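Local coordinates for PBP domain-containing protein (PDB 3MUQ) that is of unknown function but, as a member of the periplasmic-binding-protein superfamily with a signal peptide, probably binds a small solute between two lobes, at residues E102-V107 and M132-Q137; S125-K130 and Y167-R172; D37-G42 and L47-N52; K64-F69 and Q199-N204. All coordinates share one frame; numbering follows the deposited sequence.

Contact 1 (E102-V107 and M132-Q137); sequences ESVLDV and MGFWAQ
The first turn of helix 104-113 leans against the side of helix 126-138, and Leu105 and Phe134 mark the point where the two backbones come nearest, their CA atoms 6.6 Å apart. Leu105 reaches over with its end rather than its base: CD2 lies 3.9 Å from Phe134 O and 4.1 Å from CD1 of the Phe134 ring, which it approaches obliquely. Both methyls of Leu105 straddle the CB of Gln137, each at 4.0 Å, and the two side chains cross at about a right angle. Val104 CG1 covers one face of the Phe134 ring, with CZ the nearest ring atom at 4.4 Å. The ring points at the neighbouring helix because its CG stands anti to its own carbonyl carbon (chi1 -69°). This helix-helix packing within the lobe is apolar and modest in extent, with no hydrogen bond running across it. The start of helix 104-113 is fixed from its own side: Ser103, at the N-cap, accepts from Asp106 N through OG at 3.0 Å, a nearly straight bond (166°), while Val104 N is taken up by Asp191. Gln137, its chain extended beyond CG, makes a weak NE2 bond to Gly133 O, one turn earlier. Val104 also touches Phe188 of strand 185-188, and Trp135, on another side of helix 126-138, meets Phe108.

Contact 2 (S125-K130 and Y167-R172); sequences SGTHKK and YTMSDR
Met169, a selenomethionine in this structure, pushes its terminal CE onto the first turn of helix 126-138. Met169 CE sits 3.5 Å from Thr127 O and 3.7 Å from Lys130 CG, with the Thr127 methyl CG2 a little farther off at 4.1 Å. The Met169 chain runs straight out from the strand, CG anti to the backbone N (chi1 -175°), and bends only at the last torsion (chi3 80°), turning the methyl onto the helix. It slides past Thr127 in the opposite direction and crosses Lys130 at about a right angle, touching the aliphatic root of the lysine, whose amine leads away. Polar groups meet through one water, 2.7 Å from Thr127 OG1 and donating to Asp171 OD1 at 2.7 Å. Here strand 168-171, hydrogen-bonded to strand 78-90, faces the start of a helix bearing a Ser-Gly-Thr sequence. In phosphate-binding relatives such a sequence, preceded by an arginine as Arg121 is here, grips the oxyanion, so this end of the helix is consistent with a ligand-binding position. Behind that shell, Ser125 caps the helix, its OG accepting from His128 N (3.1 Å). Asp171 in turn caps helix 172-178, and its OD1 has a further partner in Thr174 OG1, a bond that would help to orient the carboxylate that receives the water. Ser170 OG gives its proton to Asp171 O at 2.8 Å, the donor tilted 28° from the carbonyl plane.

Contact 3 (D37-G42 and L47-N52); sequences DVIAAG and LKMGEN
No ring takes part where Ile39 and Ala41 meet Met49; the flat group that Met49 meets is the peptide of Ile39, whose O lies 4.1 Å from Met49 CE. The remaining touches are apolar. Met49, a selenomethionine here, lays its SE 3.9 Å from the branch methyl CG2 of Ile39. Met49 CE is also 3.9 Å from Ile39 CG2 and, two residues further along the strand, 4.1 Å from Ala41 CB. Of the Ile39 side chain, CG2 does the touching, and the two side chains meet at a slant. Two torsions bring the selenium end over: CG of Met49 stands anti to its own carbonyl carbon (chi1 -74°), and the chain turns at chi3 (-72°), so that CE curls along the strand toward Ala41. In the fold this is the strand-to-helix half of a beta-alpha-beta crossover: strand 35-41 passes through Gly42, at the N-cap position, into helix 43-51, which leads on to strand 57-60. Strands 35-41 and 57-60 both run parallel to strand 6-12, which lies between them, so the connection skips over one strand. Ile39 and Ala41 point at the helix, whereas Ala40 points away and, like Val38, packs against Tyr16 of helix 13-18 instead. Met49 also touches Ala10 of strand 6-12. On the helix itself, Lys48 NZ and Glu51 OE2 form a salt bridge one turn apart at 3.6 Å. The end of the helix is tied to the chain beyond strand 195-203, with Glu51 O accepting from Tyr208 OH and Arg207 NH2.

Contact 4 (K64-F69 and Q199-N204); sequences KAEGTF and QVILVN
Glu66 lays its side chain across that of Gln199, with the carboxylate and amide planes 58° apart. Gln199 NE2 donates to Glu66 OE1 at 2.7 Å in an almost straight bond (169°). The acceptor lies in the plane of the amide, whereas the donor comes in from above the plane of the carboxylate. Nearer the helix backbone, Ile201 CD1 rests 3.8 Å from Glu66 CB, padding the aliphatic part of the acid. The other branch of Ile201, CG2, approaches the edge of the Phe69 ring, 4.0 Å from CE2. Phe69 reaches this methyl with CG anti to the backbone N. Helix 63-71 lies on the sheet close to the direction of strand 195-203: over these short segments the axes are 10.5 Å apart and inclined by 18°. The strand pairs antiparallel with strand 57-60, which precedes the helix and whose Val58 packs against both Phe69 and Ile201. Helix 213-224 covers Val200 and Leu202, whose side chains point away from helix 63-71. The second carboxylate oxygen, OE2 of Glu66, is bonded to Thr60 OG1 and Ala62 N. With donors on both oxygens, the buried acid is well compensated, which would favour its charged form and also fix its rotation, tying the start of the helix to strands 57-60 and 195-203.

How the contacts relate
The four contacts fall into two pairs, apparently one in each lobe of a two-lobed fold. Contacts 1 and 2 have centres 12 Å apart; Phe134 CE2 of contact 1 lies 3.5 Å from Met169 SE of contact 2, and helix 126-138 packs on both helix 104-113 and strand 168-171. Contacts 3 and 4, with centres 11 Å apart, join where Leu47 CD1 packs 3.7 Å from Ala65 CB, between helices 43-51 and 63-71. Between pairs the centres are 26 to 27 Å apart and nothing touches, although contacts 2, 3 and 4 reach the same mixed sheet. The Ser-Gly-Thr helix start of contact 2 is consistent with a place beside a ligand.

Contact 1 (E102-V107 and M132-Q137)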
loop_
_atom_site.group_PDB
_atom_site.type_symbol
_atom_site.label_atom_id
_atom_site.label_comp_id
_atom_site.label_asym_id
_atom_site.label_seq_id
_atom_site.Cartn_x
_atom_site.Cartn_y
_atom_site.Cartn_z
ATOM N N GLU A 102 -1.803 -28.586 -9.458
ATOM C CA GLU A 102 -2.655 -27.596 -10.110
ATOM C C GLU A 102 -3.133 -26.514 -9.160
ATOM O O GLU A 102 -3.111 -25.334 -9.499
ATOM C CB GLU A 102 -3.866 -28.270 -10.748
ATOM C CG GLU A 102 -3.542 -29.118 -11.957
ATOM C CD GLU A 102 -4.724 -29.962 -12.393
ATOM O OE1 GLU A 102 -4.820 -31.126 -11.942
ATOM O OE2 GLU A 102 -5.560 -29.459 -13.179
ATOM N N SER A 103 -3.587 -26.920 -7.979
ATOM C CA SER A 103 -4.098 -25.968 -7.004
ATOM C C SER A 103 -3.289 -26.044 -5.723
ATOM O O SER A 103 -2.558 -27.006 -5.503
ATOM C CB SER A 103 -5.569 -26.234 -6.705
ATOM O OG SER A 103 -5.729 -27.408 -5.931
ATOM N N VAL A 104 -3.411 -25.024 -4.882
ATOM C CA VAL A 104 -2.714 -25.031 -3.613
ATOM C C VAL A 104 -3.398 -26.036 -2.680
ATOM O O VAL A 104 -2.770 -26.589 -1.767
ATOM C CB VAL A 104 -2.648 -23.618 -2.976
ATOM C CG1 VAL A 104 -4.034 -23.096 -2.665
ATOM C CG2 VAL A 104 -1.793 -23.637 -1.723
ATOM N N LEU A 105 -4.682 -26.300 -2.914
ATOM C CA LEU A 105 -5.363 -27.300 -2.097
ATOM C C LEU A 105 -4.813 -28.708 -2.391
ATOM O O LEU A 105 -4.634 -29.507 -1.475
ATOM C CB LEU A 105 -6.884 -27.228 -2.262
ATOM C CG LEU A 105 -7.561 -25.898 -1.909
ATOM C CD1 LEU A 105 -9.060 -26.096 -1.902
ATOM C CD2 LEU A 105 -7.111 -25.350 -0.559
ATOM N N ASP A 106 -4.516 -29.000 -3.657
ATOM C CA ASP A 106 -3.801 -30.230 -3.998
ATOM C C ASP A 106 -2.441 -30.294 -3.294
ATOM O O ASP A 106 -2.028 -31.348 -2.787
ATOM C CB ASP A 106 -3.597 -30.350 -5.512
ATOM C CG ASP A 106 -4.897 -30.604 -6.253
ATOM O OD1 ASP A 106 -5.878 -31.033 -5.599
ATOM O OD2 ASP A 106 -4.938 -30.371 -7.485
ATOM N N VAL A 107 -1.747 -29.165 -3.265
ATOM C CA VAL A 107 -0.454 -29.105 -2.603
ATOM C C VAL A 107 -0.575 -29.455 -1.112
ATOM O O VAL A 107 0.163 -30.303 -0.603
ATOM C CB VAL A 107 0.251 -27.734 -2.798
ATOM C CG1 VAL A 107 1.489 -27.665 -1.942
ATOM C CG2 VAL A 107 0.612 -27.510 -4.285
HETATM N N MSE A 132 -4.370 -21.837 7.917
HETATM C CA MSE A 132 -5.447 -22.625 8.528
HETATM C C MSE A 132 -6.705 -22.683 7.673
HETATM O O MSE A 132 -7.424 -23.685 7.672
HETATM C CB MSE A 132 -5.761 -22.114 9.930
HETATM C CG MSE A 132 -4.538 -22.108 10.855
HETATM SE SE MSE A 132 -3.597 -23.842 10.993
HETATM C CE MSE A 132 -3.098 -24.127 9.183
ATOM N N GLY A 133 -6.961 -21.609 6.941
ATOM C CA GLY A 133 -8.080 -21.578 6.022
ATOM C C GLY A 133 -7.932 -22.622 4.934
ATOM O O GLY A 133 -8.896 -23.288 4.571
ATOM N N PHE A 134 -6.725 -22.766 4.400
ATOM C CA PHE A 134 -6.506 -23.744 3.349
ATOM C C PHE A 134 -6.695 -25.151 3.892
ATOM O O PHE A 134 -7.331 -25.977 3.253
ATOM C CB PHE A 134 -5.122 -23.595 2.725
ATOM C CG PHE A 134 -4.945 -22.340 1.921
ATOM C CD1 PHE A 134 -6.016 -21.778 1.243
ATOM C CD2 PHE A 134 -3.703 -21.730 1.827
ATOM C CE1 PHE A 134 -5.855 -20.629 0.496
ATOM C CE2 PHE A 134 -3.534 -20.573 1.085
ATOM C CZ PHE A 134 -4.612 -20.023 0.414
ATOM N N TRP A 135 -6.149 -25.429 5.072
ATOM C CA TRP A 135 -6.374 -26.737 5.675
ATOM C C TRP A 135 -7.869 -26.983 5.802
ATOM O O TRP A 135 -8.348 -28.058 5.458
ATOM C CB TRP A 135 -5.685 -26.892 7.040
ATOM C CG TRP A 135 -4.179 -27.005 6.963
ATOM C CD1 TRP A 135 -3.272 -26.179 7.548
ATOM C CD2 TRP A 135 -3.414 -27.983 6.239
ATOM N NE1 TRP A 135 -1.988 -26.569 7.244
ATOM C CE2 TRP A 135 -2.046 -27.680 6.447
ATOM C CE3 TRP A 135 -3.750 -29.079 5.438
ATOM C CZ2 TRP A 135 -1.020 -28.432 5.884
ATOM C CZ3 TRP A 135 -2.730 -29.833 4.889
ATOM C CH2 TRP A 135 -1.381 -29.503 5.104
ATOM N N ALA A 136 -8.608 -25.989 6.287
ATOM C CA ALA A 136 -10.056 -26.146 6.446
ATOM C C ALA A 136 -10.721 -26.469 5.105
ATOM O O ALA A 136 -11.573 -27.348 5.030
ATOM C CB ALA A 136 -10.682 -24.908 7.078
ATOM N N GLN A 137 -10.309 -25.782 4.045
ATOM C CA GLN A 137 -10.855 -26.054 2.717
ATOM C C GLN A 137 -10.520 -27.446 2.196
ATOM O O GLN A 137 -11.299 -28.026 1.448
ATOM C CB GLN A 137 -10.384 -25.014 1.712
ATOM C CG GLN A 137 -10.995 -23.645 1.930
ATOM C CD GLN A 137 -10.330 -22.588 1.083
ATOM O OE1 GLN A 137 -10.331 -22.673 -0.147
ATOM N NE2 GLN A 137 -9.741 -21.585 1.736
#

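Contact 2 (S125-K130 and Y167-R172)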
loop_
_atom_site.group_PDB
_atom_site.type_symbol
_atom_site.label_atom_id
_atom_site.label_comp_id
_atom_site.label_asym_id
_atom_site.label_seq_id
_atom_site.Cartn_x
_atom_site.Cartn_y
_atom_site.Cartn_z
ATOM N N SER A 125 -1.086 -15.219 13.510
ATOM C CA SER A 125 -0.861 -14.115 12.594
ATOM C C SER A 125 -1.786 -14.232 11.388
ATOM O O SER A 125 -2.420 -15.263 11.168
ATOM C CB SER A 125 0.579 -14.161 12.109
ATOM O OG SER A 125 0.875 -15.451 11.597
ATOM N N GLY A 126 -1.842 -13.177 10.588
ATOM C CA GLY A 126 -2.639 -13.209 9.379
ATOM C C GLY A 126 -2.190 -14.351 8.493
ATOM O O GLY A 126 -3.013 -15.083 7.937
ATOM N N THR A 127 -0.877 -14.514 8.366
ATOM C CA THR A 127 -0.331 -15.631 7.601
ATOM C C THR A 127 -0.776 -16.976 8.177
ATOM O O THR A 127 -1.177 -17.878 7.454
ATOM C CB THR A 127 1.204 -15.569 7.548
ATOM O OG1 THR A 127 1.600 -14.384 6.844
ATOM C CG2 THR A 127 1.778 -16.809 6.847
ATOM N N HIS A 128 -0.701 -17.106 9.492
ATOM C CA HIS A 128 -1.150 -18.326 10.144
ATOM C C HIS A 128 -2.641 -18.602 9.884
ATOM O O HIS A 128 -3.017 -19.732 9.580
ATOM C CB HIS A 128 -0.880 -18.255 11.639
ATOM C CG HIS A 128 -1.325 -19.467 12.386
ATOM N ND1 HIS A 128 -1.347 -20.725 11.817
ATOM C CD2 HIS A 128 -1.757 -19.624 13.660
ATOM C CE1 HIS A 128 -1.776 -21.601 12.705
ATOM N NE2 HIS A 128 -2.029 -20.958 13.833
ATOM N N LYS A 129 -3.489 -17.578 10.007
ATOM C CA LYS A 129 -4.916 -17.738 9.719
ATOM C C LYS A 129 -5.143 -18.199 8.286
ATOM O O LYS A 129 -5.982 -19.060 8.012
ATOM C CB LYS A 129 -5.672 -16.419 9.907
ATOM C CG LYS A 129 -5.537 -15.795 11.266
ATOM C CD LYS A 129 -6.288 -16.556 12.311
ATOM C CE LYS A 129 -6.527 -15.665 13.518
ATOM N NZ LYS A 129 -7.230 -16.433 14.573
ATOM N N LYS A 130 -4.412 -17.601 7.359
ATOM C CA LYS A 130 -4.555 -17.996 5.974
ATOM C C LYS A 130 -4.141 -19.459 5.744
ATOM O O LYS A 130 -4.770 -20.176 4.964
ATOM C CB LYS A 130 -3.762 -17.076 5.056
ATOM C CG LYS A 130 -3.833 -17.541 3.614
ATOM C CD LYS A 130 -3.577 -16.424 2.637
ATOM C CE LYS A 130 -4.093 -16.789 1.249
ATOM N NZ LYS A 130 -5.541 -16.487 1.070
ATOM N N TYR A 167 8.413 -28.009 4.015
ATOM C CA TYR A 167 7.621 -27.049 3.274
ATOM C C TYR A 167 7.039 -26.006 4.221
ATOM O O TYR A 167 6.819 -26.280 5.393
ATOM C CB TYR A 167 6.465 -27.764 2.577
ATOM C CG TYR A 167 6.907 -28.742 1.508
ATOM C CD1 TYR A 167 7.000 -28.354 0.171
ATOM C CD2 TYR A 167 7.222 -30.058 1.835
ATOM C CE1 TYR A 167 7.408 -29.263 -0.814
ATOM C CE2 TYR A 167 7.622 -30.976 0.862
ATOM C CZ TYR A 167 7.707 -30.573 -0.459
ATOM O OH TYR A 167 8.099 -31.482 -1.413
ATOM N N THR A 168 6.784 -24.816 3.699
ATOM C CA THR A 168 5.987 -23.825 4.418
ATOM C C THR A 168 5.326 -22.861 3.416
ATOM O O THR A 168 5.702 -22.811 2.233
ATOM C CB THR A 168 6.843 -23.049 5.467
ATOM O OG1 THR A 168 5.982 -22.407 6.416
ATOM C CG2 THR A 168 7.729 -22.000 4.806
HETATM N N MSE A 169 4.322 -22.127 3.884
HETATM C CA MSE A 169 3.754 -21.027 3.106
HETATM C C MSE A 169 4.282 -19.699 3.624
HETATM O O MSE A 169 4.166 -19.398 4.816
HETATM C CB MSE A 169 2.231 -21.021 3.205
HETATM C CG MSE A 169 1.582 -19.969 2.313
HETATM SE SE MSE A 169 -0.348 -19.993 2.508
HETATM C CE MSE A 169 -0.514 -18.977 4.157
ATOM N N SER A 170 4.852 -18.900 2.734
ATOM C CA SER A 170 5.437 -17.619 3.131
ATOM C C SER A 170 4.881 -16.478 2.310
ATOM O O SER A 170 4.502 -16.679 1.157
ATOM C CB SER A 170 6.942 -17.656 2.896
ATOM O OG SER A 170 7.555 -16.446 3.299
ATOM N N ASP A 171 4.850 -15.271 2.872
ATOM C CA ASP A 171 4.604 -14.116 2.024
ATOM C C ASP A 171 5.851 -13.985 1.163
ATOM O O ASP A 171 6.948 -14.322 1.612
ATOM C CB ASP A 171 4.414 -12.855 2.849
ATOM C CG ASP A 171 5.669 -12.474 3.593
ATOM O OD1 ASP A 171 5.879 -12.991 4.718
ATOM O OD2 ASP A 171 6.448 -11.666 3.045
ATOM N N ARG A 172 5.707 -13.514 -0.071
ATOM C CA ARG A 172 6.874 -13.415 -0.944
ATOM C C ARG A 172 7.975 -12.497 -0.389
ATOM O O ARG A 172 9.167 -12.736 -0.596
ATOM C CB ARG A 172 6.484 -12.955 -2.354
ATOM C CG ARG A 172 7.601 -13.214 -3.393
ATOM C CD ARG A 172 7.235 -12.714 -4.806
ATOM N NE ARG A 172 5.926 -13.195 -5.252
ATOM C CZ ARG A 172 5.755 -14.264 -6.025
ATOM N NH1 ARG A 172 6.811 -14.954 -6.433
ATOM N NH2 ARG A 172 4.532 -14.653 -6.373
HETATM O O HOH W 1 4.051 -13.365 6.734
#

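Contact 3 (D37-G42 and L47-N52)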
loop_
_atom_site.group_PDB
_atom_site.type_symbol
_atom_site.label_atom_id
_atom_site.label_comp_id
_atom_site.label_asym_id
_atom_site.label_seq_id
_atom_site.Cartn_x
_atom_site.Cartn_y
_atom_site.Cartn_z
ATOM N N ASP A 37 -18.574 -0.373 12.819
ATOM C CA ASP A 37 -19.265 -1.668 12.953
ATOM C C ASP A 37 -18.934 -2.522 11.735
ATOM O O ASP A 37 -19.093 -2.080 10.600
ATOM C CB ASP A 37 -20.793 -1.516 13.022
ATOM C CG ASP A 37 -21.271 -0.795 14.285
ATOM O OD1 ASP A 37 -20.540 -0.773 15.300
ATOM O OD2 ASP A 37 -22.400 -0.258 14.257
ATOM N N VAL A 38 -18.465 -3.737 11.975
ATOM C CA VAL A 38 -18.127 -4.653 10.896
ATOM C C VAL A 38 -19.267 -5.653 10.672
ATOM O O VAL A 38 -19.763 -6.270 11.615
ATOM C CB VAL A 38 -16.836 -5.413 11.206
ATOM C CG1 VAL A 38 -16.430 -6.278 10.016
ATOM C CG2 VAL A 38 -15.731 -4.447 11.533
ATOM N N ILE A 39 -19.703 -5.775 9.423
ATOM C CA ILE A 39 -20.675 -6.786 9.053
ATOM C C ILE A 39 -20.024 -7.682 8.008
ATOM O O ILE A 39 -19.759 -7.252 6.879
ATOM C CB ILE A 39 -21.977 -6.176 8.471
ATOM C CG1 ILE A 39 -22.641 -5.229 9.473
ATOM C CG2 ILE A 39 -22.953 -7.286 8.083
ATOM C CD1 ILE A 39 -22.181 -3.820 9.381
ATOM N N ALA A 40 -19.773 -8.925 8.386
ATOM C CA ALA A 40 -18.982 -9.833 7.567
ATOM C C ALA A 40 -19.860 -10.861 6.874
ATOM O O ALA A 40 -20.683 -11.509 7.506
ATOM C CB ALA A 40 -17.934 -10.517 8.420
ATOM N N ALA A 41 -19.682 -10.997 5.571
ATOM C CA ALA A 41 -20.480 -11.922 4.786
ATOM C C ALA A 41 -19.669 -12.383 3.582
ATOM O O ALA A 41 -18.472 -12.105 3.483
ATOM C CB ALA A 41 -21.790 -11.253 4.334
ATOM N N GLY A 42 -20.319 -13.094 2.668
ATOM C CA GLY A 42 -19.684 -13.467 1.419
ATOM C C GLY A 42 -19.448 -12.231 0.575
ATOM O O GLY A 42 -20.023 -11.174 0.832
ATOM N N LEU A 47 -20.886 -6.786 -1.200
ATOM C CA LEU A 47 -21.059 -5.781 -2.262
ATOM C C LEU A 47 -22.535 -5.403 -2.463
ATOM O O LEU A 47 -22.882 -4.236 -2.705
ATOM C CB LEU A 47 -20.419 -6.259 -3.573
ATOM C CG LEU A 47 -18.872 -6.380 -3.546
ATOM C CD1 LEU A 47 -18.337 -6.909 -4.849
ATOM C CD2 LEU A 47 -18.215 -5.048 -3.226
ATOM N N LYS A 48 -23.405 -6.396 -2.361
ATOM C CA LYS A 48 -24.847 -6.150 -2.449
ATOM C C LYS A 48 -25.323 -5.193 -1.353
ATOM O O LYS A 48 -26.189 -4.339 -1.578
ATOM C CB LYS A 48 -25.620 -7.470 -2.354
ATOM C CG LYS A 48 -27.129 -7.350 -2.583
ATOM C CD LYS A 48 -27.478 -7.067 -4.036
ATOM C CE LYS A 48 -28.833 -6.381 -4.116
ATOM N NZ LYS A 48 -29.538 -6.539 -5.424
HETATM N N MSE A 49 -24.787 -5.352 -0.153
HETATM C CA MSE A 49 -25.167 -4.449 0.913
HETATM C C MSE A 49 -24.725 -3.011 0.575
HETATM O O MSE A 49 -25.416 -2.039 0.911
HETATM C CB MSE A 49 -24.556 -4.930 2.232
HETATM C CG MSE A 49 -25.253 -6.183 2.824
HETATM SE SE MSE A 49 -24.563 -6.586 4.620
HETATM C CE MSE A 49 -22.792 -7.250 4.155
ATOM N N GLY A 50 -23.566 -2.878 -0.079
ATOM C CA GLY A 50 -23.103 -1.579 -0.543
ATOM C C GLY A 50 -23.977 -1.038 -1.666
ATOM O O GLY A 50 -24.377 0.140 -1.678
ATOM N N GLU A 51 -24.296 -1.906 -2.618
ATOM C CA GLU A 51 -25.249 -1.556 -3.684
ATOM C C GLU A 51 -26.607 -1.094 -3.124
ATOM O O GLU A 51 -27.255 -0.189 -3.673
ATOM C CB GLU A 51 -25.452 -2.756 -4.625
ATOM C CG GLU A 51 -26.462 -2.515 -5.767
ATOM C CD GLU A 51 -26.822 -3.806 -6.486
ATOM O OE1 GLU A 51 -26.034 -4.780 -6.393
ATOM O OE2 GLU A 51 -27.895 -3.849 -7.131
ATOM N N ASN A 52 -27.047 -1.731 -2.043
ATOM C CA ASN A 52 -28.335 -1.386 -1.442
ATOM C C ASN A 52 -28.285 -0.238 -0.421
ATOM O O ASN A 52 -29.321 0.183 0.094
ATOM C CB ASN A 52 -28.991 -2.621 -0.835
ATOM C CG ASN A 52 -29.623 -3.508 -1.887
ATOM O OD1 ASN A 52 -29.763 -3.098 -3.039
ATOM N ND2 ASN A 52 -30.021 -4.727 -1.496
#

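Contact 4 (K64-F69 and Q199-N204)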
loop_
_atom_site.group_PDB
_atom_site.type_symbol
_atom_site.label_atom_id
_atom_site.label_comp_id
_atom_site.label_asym_id
_atom_site.label_seq_id
_atom_site.Cartn_x
_atom_site.Cartn_y
_atom_site.Cartn_z
ATOM N N LYS A 64 -12.533 -8.379 -9.920
ATOM C CA LYS A 64 -13.498 -8.392 -11.002
ATOM C C LYS A 64 -14.845 -7.905 -10.488
ATOM O O LYS A 64 -15.482 -7.043 -11.092
ATOM C CB LYS A 64 -13.644 -9.799 -11.589
ATOM C CG LYS A 64 -12.442 -10.283 -12.383
ATOM C CD LYS A 64 -12.740 -11.614 -13.064
ATOM C CE LYS A 64 -11.645 -12.006 -14.051
ATOM N NZ LYS A 64 -10.375 -12.348 -13.365
ATOM N N ALA A 65 -15.280 -8.478 -9.371
ATOM C CA ALA A 65 -16.537 -8.079 -8.773
ATOM C C ALA A 65 -16.496 -6.584 -8.396
ATOM O O ALA A 65 -17.467 -5.850 -8.612
ATOM C CB ALA A 65 -16.845 -8.960 -7.559
ATOM N N GLU A 66 -15.361 -6.128 -7.866
ATOM C CA GLU A 66 -15.210 -4.719 -7.494
ATOM C C GLU A 66 -15.214 -3.790 -8.700
ATOM O O GLU A 66 -15.639 -2.636 -8.598
ATOM C CB GLU A 66 -13.928 -4.496 -6.681
ATOM C CG GLU A 66 -13.897 -5.253 -5.354
ATOM C CD GLU A 66 -12.479 -5.561 -4.902
ATOM O OE1 GLU A 66 -11.524 -5.128 -5.598
ATOM O OE2 GLU A 66 -12.324 -6.243 -3.859
ATOM N N GLY A 67 -14.706 -4.277 -9.831
ATOM C CA GLY A 67 -14.682 -3.480 -11.049
ATOM C C GLY A 67 -16.093 -3.169 -11.525
ATOM O O GLY A 67 -16.411 -2.042 -11.882
ATOM N N THR A 68 -16.945 -4.186 -11.519
ATOM C CA THR A 68 -18.354 -4.023 -11.863
ATOM C C THR A 68 -19.053 -3.100 -10.857
ATOM O O THR A 68 -19.820 -2.200 -11.233
ATOM C CB THR A 68 -19.046 -5.390 -11.847
ATOM O OG1 THR A 68 -18.427 -6.241 -12.817
ATOM C CG2 THR A 68 -20.523 -5.258 -12.159
ATOM N N PHE A 69 -18.776 -3.328 -9.576
ATOM C CA PHE A 69 -19.335 -2.512 -8.502
ATOM C C PHE A 69 -19.106 -1.022 -8.776
ATOM O O PHE A 69 -20.027 -0.197 -8.685
ATOM C CB PHE A 69 -18.703 -2.933 -7.179
ATOM C CG PHE A 69 -19.328 -2.312 -5.970
ATOM C CD1 PHE A 69 -20.596 -2.714 -5.537
ATOM C CD2 PHE A 69 -18.623 -1.367 -5.220
ATOM C CE1 PHE A 69 -21.162 -2.158 -4.384
ATOM C CE2 PHE A 69 -19.176 -0.814 -4.074
ATOM C CZ PHE A 69 -20.455 -1.201 -3.654
ATOM N N GLN A 199 -9.345 -4.146 -1.820
ATOM C CA GLN A 199 -9.817 -2.788 -2.032
ATOM C C GLN A 199 -10.818 -2.365 -0.973
ATOM O O GLN A 199 -11.632 -3.167 -0.488
ATOM C CB GLN A 199 -10.488 -2.627 -3.399
ATOM C CG GLN A 199 -9.553 -2.598 -4.571
ATOM C CD GLN A 199 -10.172 -1.900 -5.764
ATOM O OE1 GLN A 199 -9.932 -0.715 -5.998
ATOM N NE2 GLN A 199 -10.978 -2.628 -6.518
ATOM N N VAL A 200 -10.773 -1.084 -0.649
ATOM C CA VAL A 200 -11.799 -0.470 0.163
ATOM C C VAL A 200 -12.487 0.532 -0.753
ATOM O O VAL A 200 -11.823 1.330 -1.443
ATOM C CB VAL A 200 -11.196 0.214 1.421
ATOM C CG1 VAL A 200 -10.058 1.130 1.027
ATOM C CG2 VAL A 200 -12.270 1.003 2.174
ATOM N N ILE A 201 -13.816 0.461 -0.793
ATOM C CA ILE A 201 -14.599 1.289 -1.702
ATOM C C ILE A 201 -15.785 1.921 -0.982
ATOM O O ILE A 201 -16.547 1.239 -0.285
ATOM C CB ILE A 201 -15.127 0.449 -2.882
ATOM C CG1 ILE A 201 -13.988 -0.385 -3.472
ATOM C CG2 ILE A 201 -15.788 1.346 -3.944
ATOM C CD1 ILE A 201 -14.441 -1.384 -4.540
ATOM N N LEU A 202 -15.938 3.223 -1.167
ATOM C CA LEU A 202 -16.999 3.976 -0.523
ATOM C C LEU A 202 -18.330 3.786 -1.238
ATOM O O LEU A 202 -18.385 3.773 -2.466
ATOM C CB LEU A 202 -16.651 5.455 -0.553
ATOM C CG LEU A 202 -15.279 5.784 0.024
ATOM C CD1 LEU A 202 -15.055 7.302 -0.043
ATOM C CD2 LEU A 202 -15.173 5.257 1.450
ATOM N N VAL A 203 -19.407 3.681 -0.472
ATOM C CA VAL A 203 -20.726 3.675 -1.078
ATOM C C VAL A 203 -21.000 5.051 -1.687
ATOM O O VAL A 203 -20.742 6.083 -1.065
ATOM C CB VAL A 203 -21.813 3.251 -0.073
ATOM C CG1 VAL A 203 -23.214 3.468 -0.663
ATOM C CG2 VAL A 203 -21.566 1.772 0.376
ATOM N N ASN A 204 -21.495 5.063 -2.919
ATOM C CA ASN A 204 -21.689 6.313 -3.645
ATOM C C ASN A 204 -22.693 7.251 -2.949
ATOM O O ASN A 204 -23.877 6.944 -2.871
ATOM C CB ASN A 204 -22.151 5.996 -5.058
ATOM C CG ASN A 204 -22.238 7.233 -5.939
ATOM O OD1 ASN A 204 -22.203 8.373 -5.457
ATOM N ND2 ASN A 204 -22.343 7.010 -7.245
#